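Local atomic coordinates of cell wall binding protein cwp8 (Peptoclostridium difficile, PDB entry 5J6Q), a protein that probably belongs to the S-layer at the bacterial surface and is anchored to the cell wall through its CWB2 modules. Residues Q55-N58 against K59-L63; L341-K344 against D345-P348; E552-K556 against S557-V561. All blocks are in the same frame, centred on the assembly; numbering follows the deposited sequence.

Contact 1: residues Q55-N58 against K59-L63; sequences QLQN and KINSL
One face of the Asn61 carboxamide lies over the carbonyl oxygen of Gln57, with Asn61 CG 3.3 Å from Gln57 O. The Gln57 side chain runs alongside, its CG 4.0 Å from Asn61 OD1, with the two amide planes 27° apart. A second flat group, the Gln55 amide, has the end of Lys59 over one face: Lys59 CE is 3.9 Å from Gln55 CD. With Gln55 CG opposite the backbone nitrogen (chi1 174°) and Lys59 fully extended beyond CG, the two chains run side by side. A water accepts from Lys59 NZ at 2.8 Å and lies close to Gln55 OE1, which also takes the backbone N-H of Thr51. Gln55 and Lys59 suit this border, their methylenes packing while their polar ends meet water.

These are pairs four residues apart on helix 53-61, one side of which packs on strands 41-45 and 68-75 and on helix 13-24. Leu56 and Ile60 supply that apolar side, Leu56 CG meeting Ile60 CD1 at 3.9 Å beside Val71 and Ile16. Between them runs a nearly straight backbone bond, Ile60 N to Leu56 O, with an N-H...O angle of 172°. On the outer side, a second water bridges Asn58 ND2 and Asn61 OD1. Where the helix runs out, Ser62 OG folds back to donate to Lys59 O at 3.0 Å, reaching it from the same face as Ser62 N.

Contact 2: residues L341-K344 against D345-P348; sequences LSKK and DSLP
Lys343 and Ser346 bring the chain round at the end of strand 339-342, their CA atoms 5.0 Å apart, and the backbones on either side run 149° apart. Lys344 and Asp345 have the backbone angles of a type I turn. This is the strand-to-helix connection of a parallel alpha/beta unit in a CWB2 domain: strand 339-342 lies at the margin of its sheet, with Ser342 bonded to Val317 and Glu319, and Pro348 is the N-cap of helix 349-359. Across the turn, Lys343 N donates a weak, bent bond to Ser346 O at 2.9 Å.

Ser342 is buried, and a small hydroxyl suits the spot because it can face main-chain oxygens. Turned anti to its own nitrogen (chi1 -163°), Ser342 OG lies close to both of them, 2.8 Å from Ser346 O and 3.0 Å from Lys343 O. On the same inner side Leu347 folds back, its CD1 3.7 Å from Ser342 CB, and goes on to Leu316 and Leu385. Lys344 is held by its main chain, its O accepting from Ser378 OG, while its extended side chain lies alongside Asp345. Lys344 CG comes 3.6 Å from Asp345 OD1, although the amine stays 5.1 Å from that oxygen, measured from NZ, too far for a salt bridge. Beside Phe295 of helix 294-305, the aliphatic part of Lys343 crosses the proline ring, with Lys343 CD 3.9 Å from Pro348 CG.

Contact 3: residues E552-K556 against S557-V561; sequences EELSK and SQEEV. With SO4 (sulfate ion), chain B.
Ser555 is the N-cap of helix 556-565, and with Gln558, three residues on, it has the layout of a capping box, glutamine standing where glutamate is common. Gln558 OE1 takes the Ser555 N-H at 2.9 Å, in the amide plane and on a lone pair. Ser555 OG lies 2.9 Å from Gln558 N. With chi1 at 74°, the Ser555 hydroxyl also turns to Ser557 OG, at a separation so short that its exact length is doubtful; Ser557 OG pairs further with Asp500.

The first amides of the helix point at a sulfate, probably from the crystallisation liquor. Lys556 N donates to its O2 at 3.2 Å and Ser557 N to its O4 at 3.0 Å, both nearly straight; a helix N-terminus probably attracts such an anion. Lys556 bends at chi3 (-71°) and chi4 to bring CE within 3.4 Å of sulfate O1, its amine near the same anion.

Leu554 precedes the cap and lays its CD1 3.8 Å from Glu559 CG, so the methylene of the glutamate serves as the apolar partner. Leu554 packs onward against Ile587 of helix 581-590, Ser557 and Val561 meet Ala503 of helix 498-509, and Gln558 NE2 reaches Asn502 and the Leu549 carbonyl at the end of strand 547-549.

Contacts 2 and 3 occupy corresponding places in two CWB2 modules: each follows an outermost strand of a parallel sheet and leads into a helix through an N-cap residue, Pro348 in one and Ser555 in the other. Their centres are 35 Å apart and their nearest atoms about 20 Å, so they do not touch. Of the two, contact 3 has the sulfate at its helix start. Contact 1 belongs to another part of the chain, on a helix against a mixed sheet, with its centre 54 Å from that of contact 2. From contact 3 it is 62 Å away, centre to centre, on the opposite side of the chain's centre.

Contact 1: residues Q55-N58 against K59-L63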
loop_
_atom_site.group_PDB
_atom_site.type_symbol
_atom_site.label_atom_id
_atom_site.label_comp_id
_atom_site.label_asym_id
_atom_site.label_seq_id
_atom_site.Cartn_x
_atom_site.Cartn_y
_atom_site.Cartn_z
ATOM N N GLN A 55 -18.780 -24.070 -23.968
ATOM C CA GLN A 55 -17.598 -23.567 -24.726
ATOM C C GLN A 55 -17.061 -22.352 -23.887
ATOM O O GLN A 55 -15.892 -22.099 -23.917
ATOM C CB GLN A 55 -18.072 -23.099 -26.113
ATOM C CG GLN A 55 -16.902 -22.401 -26.964
ATOM C CD GLN A 55 -17.506 -21.951 -28.248
ATOM O OE1 GLN A 55 -18.375 -20.995 -28.332
ATOM N NE2 GLN A 55 -17.335 -22.748 -29.214
ATOM N N LEU A 56 -17.934 -21.655 -23.054
ATOM C CA LEU A 56 -17.451 -20.479 -22.307
ATOM C C LEU A 56 -16.448 -21.019 -21.317
ATOM O O LEU A 56 -15.237 -20.646 -21.267
ATOM C CB LEU A 56 -18.628 -19.690 -21.602
ATOM C CG LEU A 56 -18.134 -18.540 -20.624
ATOM C CD1 LEU A 56 -17.124 -17.601 -21.341
ATOM C CD2 LEU A 56 -19.242 -17.628 -20.183
ATOM N N GLN A 57 -16.992 -21.986 -20.504
ATOM C CA GLN A 57 -16.209 -22.743 -19.537
ATOM C C GLN A 57 -14.863 -23.249 -20.112
ATOM O O GLN A 57 -13.814 -23.087 -19.452
ATOM C CB GLN A 57 -16.981 -24.000 -19.106
ATOM C CG GLN A 57 -16.289 -24.761 -17.996
ATOM C CD GLN A 57 -17.152 -24.700 -16.747
ATOM O OE1 GLN A 57 -16.833 -23.995 -15.788
ATOM N NE2 GLN A 57 -18.281 -25.450 -16.728
ATOM N N ASN A 58 -14.884 -23.912 -21.300
ATOM C CA ASN A 58 -13.624 -24.421 -21.831
ATOM C C ASN A 58 -12.664 -23.258 -22.187
ATOM O O ASN A 58 -11.452 -23.477 -22.141
ATOM C CB ASN A 58 -13.816 -25.267 -23.138
ATOM C CG ASN A 58 -14.569 -26.607 -22.922
ATOM O OD1 ASN A 58 -15.213 -27.109 -23.863
ATOM N ND2 ASN A 58 -14.484 -27.241 -21.789
ATOM N N LYS A 59 -13.172 -22.113 -22.666
ATOM C CA LYS A 59 -12.278 -21.026 -23.062
ATOM C C LYS A 59 -11.674 -20.445 -21.823
ATOM O O LYS A 59 -10.461 -20.214 -21.785
ATOM C CB LYS A 59 -13.046 -19.971 -23.924
ATOM C CG LYS A 59 -13.259 -20.545 -25.403
ATOM C CD LYS A 59 -13.837 -19.475 -26.399
ATOM C CE LYS A 59 -14.066 -20.146 -27.760
ATOM N NZ LYS A 59 -14.684 -19.187 -28.703
ATOM N N ILE A 60 -12.494 -20.249 -20.786
ATOM C CA ILE A 60 -11.986 -19.754 -19.525
ATOM C C ILE A 60 -10.909 -20.691 -18.959
ATOM O O ILE A 60 -9.891 -20.197 -18.432
ATOM C CB ILE A 60 -13.163 -19.596 -18.511
ATOM C CG1 ILE A 60 -14.021 -18.337 -18.818
ATOM C CG2 ILE A 60 -12.584 -19.503 -17.090
ATOM C CD1 ILE A 60 -15.346 -18.340 -17.954
ATOM N N ASN A 61 -11.104 -22.038 -19.069
ATOM C CA ASN A 61 -10.135 -23.007 -18.522
ATOM C C ASN A 61 -8.892 -23.108 -19.331
ATOM O O ASN A 61 -7.856 -23.470 -18.790
ATOM C CB ASN A 61 -10.733 -24.370 -18.427
ATOM C CG ASN A 61 -11.748 -24.424 -17.294
ATOM O OD1 ASN A 61 -12.442 -25.437 -17.152
ATOM N ND2 ASN A 61 -11.891 -23.381 -16.479
ATOM N N SER A 62 -8.935 -22.744 -20.597
ATOM C CA SER A 62 -7.708 -22.908 -21.394
ATOM C C SER A 62 -6.801 -21.643 -21.243
ATOM O O SER A 62 -5.722 -21.537 -21.840
ATOM C CB SER A 62 -8.112 -23.090 -22.840
ATOM O OG SER A 62 -8.501 -21.812 -23.326
ATOM N N LEU A 63 -7.243 -20.701 -20.428
ATOM C CA LEU A 63 -6.455 -19.488 -20.232
ATOM C C LEU A 63 -5.143 -19.745 -19.424
ATOM O O LEU A 63 -5.218 -20.288 -18.308
ATOM C CB LEU A 63 -7.299 -18.483 -19.467
ATOM C CG LEU A 63 -8.337 -17.801 -20.257
ATOM C CD1 LEU A 63 -9.093 -16.880 -19.267
ATOM C CD2 LEU A 63 -7.704 -16.973 -21.454
HETATM O O HOH W 1 -17.285 -18.347 -28.318
HETATM O O HOH W 2 -12.986 -26.994 -19.013
#

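Contact 2: residues L341-K344 against D345-P348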
loop_
_atom_site.group_PDB
_atom_site.type_symbol
_atom_site.label_atom_id
_atom_site.label_comp_id
_atom_site.label_asym_id
_atom_site.label_seq_id
_atom_site.Cartn_x
_atom_site.Cartn_y
_atom_site.Cartn_z
ATOM N N LEU A 341 17.892 -10.121 19.797
ATOM C CA LEU A 341 17.410 -10.202 21.155
ATOM C C LEU A 341 17.023 -11.622 21.537
ATOM O O LEU A 341 16.449 -12.327 20.707
ATOM C CB LEU A 341 16.125 -9.323 21.239
ATOM C CG LEU A 341 16.242 -7.847 20.734
ATOM C CD1 LEU A 341 14.837 -7.182 20.625
ATOM C CD2 LEU A 341 17.082 -7.053 21.634
ATOM N N SER A 342 17.234 -11.994 22.831
ATOM C CA SER A 342 16.848 -13.309 23.288
ATOM C C SER A 342 15.969 -13.238 24.524
ATOM O O SER A 342 16.037 -12.269 25.278
ATOM C CB SER A 342 18.088 -14.118 23.674
ATOM O OG SER A 342 17.779 -15.497 23.749
ATOM N N LYS A 343 15.119 -14.247 24.705
ATOM C CA LYS A 343 14.428 -14.297 25.970
ATOM C C LYS A 343 15.539 -14.849 26.929
ATOM O O LYS A 343 16.575 -15.342 26.472
ATOM C CB LYS A 343 13.224 -15.230 25.861
ATOM C CG LYS A 343 11.895 -14.482 25.738
ATOM C CD LYS A 343 11.173 -14.816 24.451
ATOM C CE LYS A 343 9.759 -14.240 24.454
ATOM N NZ LYS A 343 8.885 -15.001 23.525
ATOM N N LYS A 344 15.353 -14.743 28.214
ATOM C CA LYS A 344 16.316 -15.278 29.161
ATOM C C LYS A 344 16.315 -16.796 29.031
ATOM O O LYS A 344 17.368 -17.403 28.953
ATOM C CB LYS A 344 15.936 -14.910 30.615
ATOM C CG LYS A 344 16.777 -15.674 31.643
ATOM C CD LYS A 344 16.370 -15.366 33.080
ATOM C CE LYS A 344 17.226 -16.155 34.047
ATOM N NZ LYS A 344 16.840 -15.915 35.466
ATOM N N ASP A 345 15.121 -17.407 28.995
ATOM C CA ASP A 345 15.041 -18.867 28.928
ATOM C C ASP A 345 14.861 -19.449 27.544
ATOM O O ASP A 345 14.567 -20.635 27.457
ATOM C CB ASP A 345 13.905 -19.365 29.827
ATOM C CG ASP A 345 14.203 -19.175 31.296
ATOM O OD1 ASP A 345 15.395 -19.044 31.649
ATOM O OD2 ASP A 345 13.248 -19.143 32.091
ATOM N N SER A 346 15.012 -18.653 26.457
ATOM C CA SER A 346 14.910 -19.231 25.112
ATOM C C SER A 346 15.296 -18.262 23.997
ATOM O O SER A 346 15.493 -17.071 24.217
ATOM C CB SER A 346 13.506 -19.753 24.846
ATOM O OG SER A 346 12.541 -18.752 25.080
ATOM N N LEU A 347 15.394 -18.804 22.803
ATOM C CA LEU A 347 15.732 -18.066 21.606
ATOM C C LEU A 347 14.546 -18.242 20.694
ATOM O O LEU A 347 14.301 -19.365 20.245
ATOM C CB LEU A 347 17.004 -18.631 20.948
ATOM C CG LEU A 347 17.745 -17.651 20.045
ATOM C CD1 LEU A 347 18.279 -16.495 20.854
ATOM C CD2 LEU A 347 18.895 -18.352 19.365
ATOM N N PRO A 348 13.780 -17.163 20.413
ATOM C CA PRO A 348 12.609 -17.269 19.535
ATOM C C PRO A 348 13.115 -17.758 18.140
ATOM O O PRO A 348 14.254 -17.421 17.848
ATOM C CB PRO A 348 12.042 -15.830 19.542
ATOM C CG PRO A 348 12.538 -15.262 20.849
ATOM C CD PRO A 348 13.970 -15.795 20.907
#

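Contact 3: residues E552-K556 against S557-V561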
loop_
_atom_site.group_PDB
_atom_site.type_symbol
_atom_site.label_atom_id
_atom_site.label_comp_id
_atom_site.label_asym_id
_atom_site.label_seq_id
_atom_site.Cartn_x
_atom_site.Cartn_y
_atom_site.Cartn_z
ATOM N N GLU A 552 4.704 10.140 20.670
ATOM C CA GLU A 552 3.626 10.969 20.240
ATOM C C GLU A 552 4.304 12.165 19.489
ATOM O O GLU A 552 5.379 11.978 18.856
ATOM C CB GLU A 552 2.746 11.457 21.413
ATOM C CG GLU A 552 2.759 10.497 22.599
ATOM C CD GLU A 552 1.359 10.042 22.987
ATOM O OE1 GLU A 552 0.888 10.414 24.089
ATOM O OE2 GLU A 552 0.745 9.312 22.191
ATOM N N GLU A 553 3.706 13.345 19.503
ATOM C CA GLU A 553 4.363 14.458 18.784
ATOM C C GLU A 553 5.690 14.903 19.389
ATOM O O GLU A 553 6.004 14.731 20.565
ATOM C CB GLU A 553 3.398 15.704 18.639
ATOM C CG GLU A 553 3.131 16.437 19.964
ATOM C CD GLU A 553 2.600 17.889 19.764
ATOM O OE1 GLU A 553 2.466 18.618 20.780
ATOM O OE2 GLU A 553 2.322 18.312 18.592
ATOM N N LEU A 554 6.511 15.486 18.518
ATOM C CA LEU A 554 7.810 16.056 18.913
ATOM C C LEU A 554 7.731 17.101 19.935
ATOM O O LEU A 554 6.771 17.840 19.978
ATOM C CB LEU A 554 8.440 16.800 17.738
ATOM C CG LEU A 554 8.869 15.971 16.557
ATOM C CD1 LEU A 554 9.658 16.852 15.531
ATOM C CD2 LEU A 554 9.722 14.908 17.011
ATOM N N SER A 555 8.714 17.176 20.789
ATOM C CA SER A 555 8.716 18.361 21.585
ATOM C C SER A 555 9.085 19.565 20.699
ATOM O O SER A 555 9.635 19.398 19.573
ATOM C CB SER A 555 9.760 18.263 22.701
ATOM O OG SER A 555 11.106 18.404 22.238
ATOM N N LYS A 556 8.807 20.775 21.231
ATOM C CA LYS A 556 9.197 22.003 20.599
ATOM C C LYS A 556 10.702 22.033 20.489
ATOM O O LYS A 556 11.220 22.392 19.389
ATOM C CB LYS A 556 8.652 23.219 21.430
ATOM C CG LYS A 556 7.208 23.521 21.045
ATOM C CD LYS A 556 6.760 24.923 21.496
ATOM C CE LYS A 556 6.588 25.020 23.001
ATOM N NZ LYS A 556 5.289 24.462 23.473
ATOM N N SER A 557 11.419 21.673 21.560
ATOM C CA SER A 557 12.912 21.642 21.501
ATOM C C SER A 557 13.414 20.725 20.316
ATOM O O SER A 557 14.353 21.060 19.572
ATOM C CB SER A 557 13.469 21.165 22.846
ATOM O OG SER A 557 13.024 19.810 22.989
ATOM N N GLN A 558 12.722 19.576 20.074
ATOM C CA GLN A 558 13.054 18.706 18.947
ATOM C C GLN A 558 12.676 19.299 17.632
ATOM O O GLN A 558 13.481 19.246 16.663
ATOM C CB GLN A 558 12.359 17.328 19.060
ATOM C CG GLN A 558 13.052 16.443 20.174
ATOM C CD GLN A 558 12.130 15.162 20.431
ATOM O OE1 GLN A 558 10.939 15.281 20.449
ATOM N NE2 GLN A 558 12.703 13.901 20.437
ATOM N N GLU A 559 11.494 19.916 17.566
ATOM C CA GLU A 559 11.038 20.528 16.338
ATOM C C GLU A 559 12.145 21.665 15.829
ATOM O O GLU A 559 12.500 21.706 14.668
ATOM C CB GLU A 559 9.702 21.214 16.615
ATOM C CG GLU A 559 8.465 20.434 16.179
ATOM C CD GLU A 559 7.179 21.347 16.380
ATOM O OE1 GLU A 559 7.288 22.524 16.067
ATOM O OE2 GLU A 559 6.101 20.883 16.868
ATOM N N GLU A 560 12.613 22.518 16.742
ATOM C CA GLU A 560 13.560 23.549 16.472
ATOM C C GLU A 560 14.906 22.986 15.990
ATOM O O GLU A 560 15.370 23.505 14.999
ATOM C CB GLU A 560 13.754 24.392 17.693
ATOM C CG GLU A 560 12.601 25.390 17.758
ATOM C CD GLU A 560 12.550 26.206 19.116
ATOM O OE1 GLU A 560 13.579 26.418 19.752
ATOM O OE2 GLU A 560 11.499 26.650 19.484
ATOM N N VAL A 561 15.513 21.927 16.662
ATOM C CA VAL A 561 16.765 21.378 16.190
ATOM C C VAL A 561 16.648 20.648 14.898
ATOM O O VAL A 561 17.634 20.678 14.068
ATOM C CB VAL A 561 17.537 20.487 17.205
ATOM C CG1 VAL A 561 17.570 21.175 18.592
ATOM C CG2 VAL A 561 16.950 19.119 17.250
HETATM S S SO4 B . 8.526 21.675 24.858
HETATM O O1 SO4 B . 8.367 23.177 25.227
HETATM O O2 SO4 B . 7.327 21.240 23.985
HETATM O O3 SO4 B . 8.518 20.879 26.128
HETATM O O4 SO4 B . 9.953 21.459 24.198
#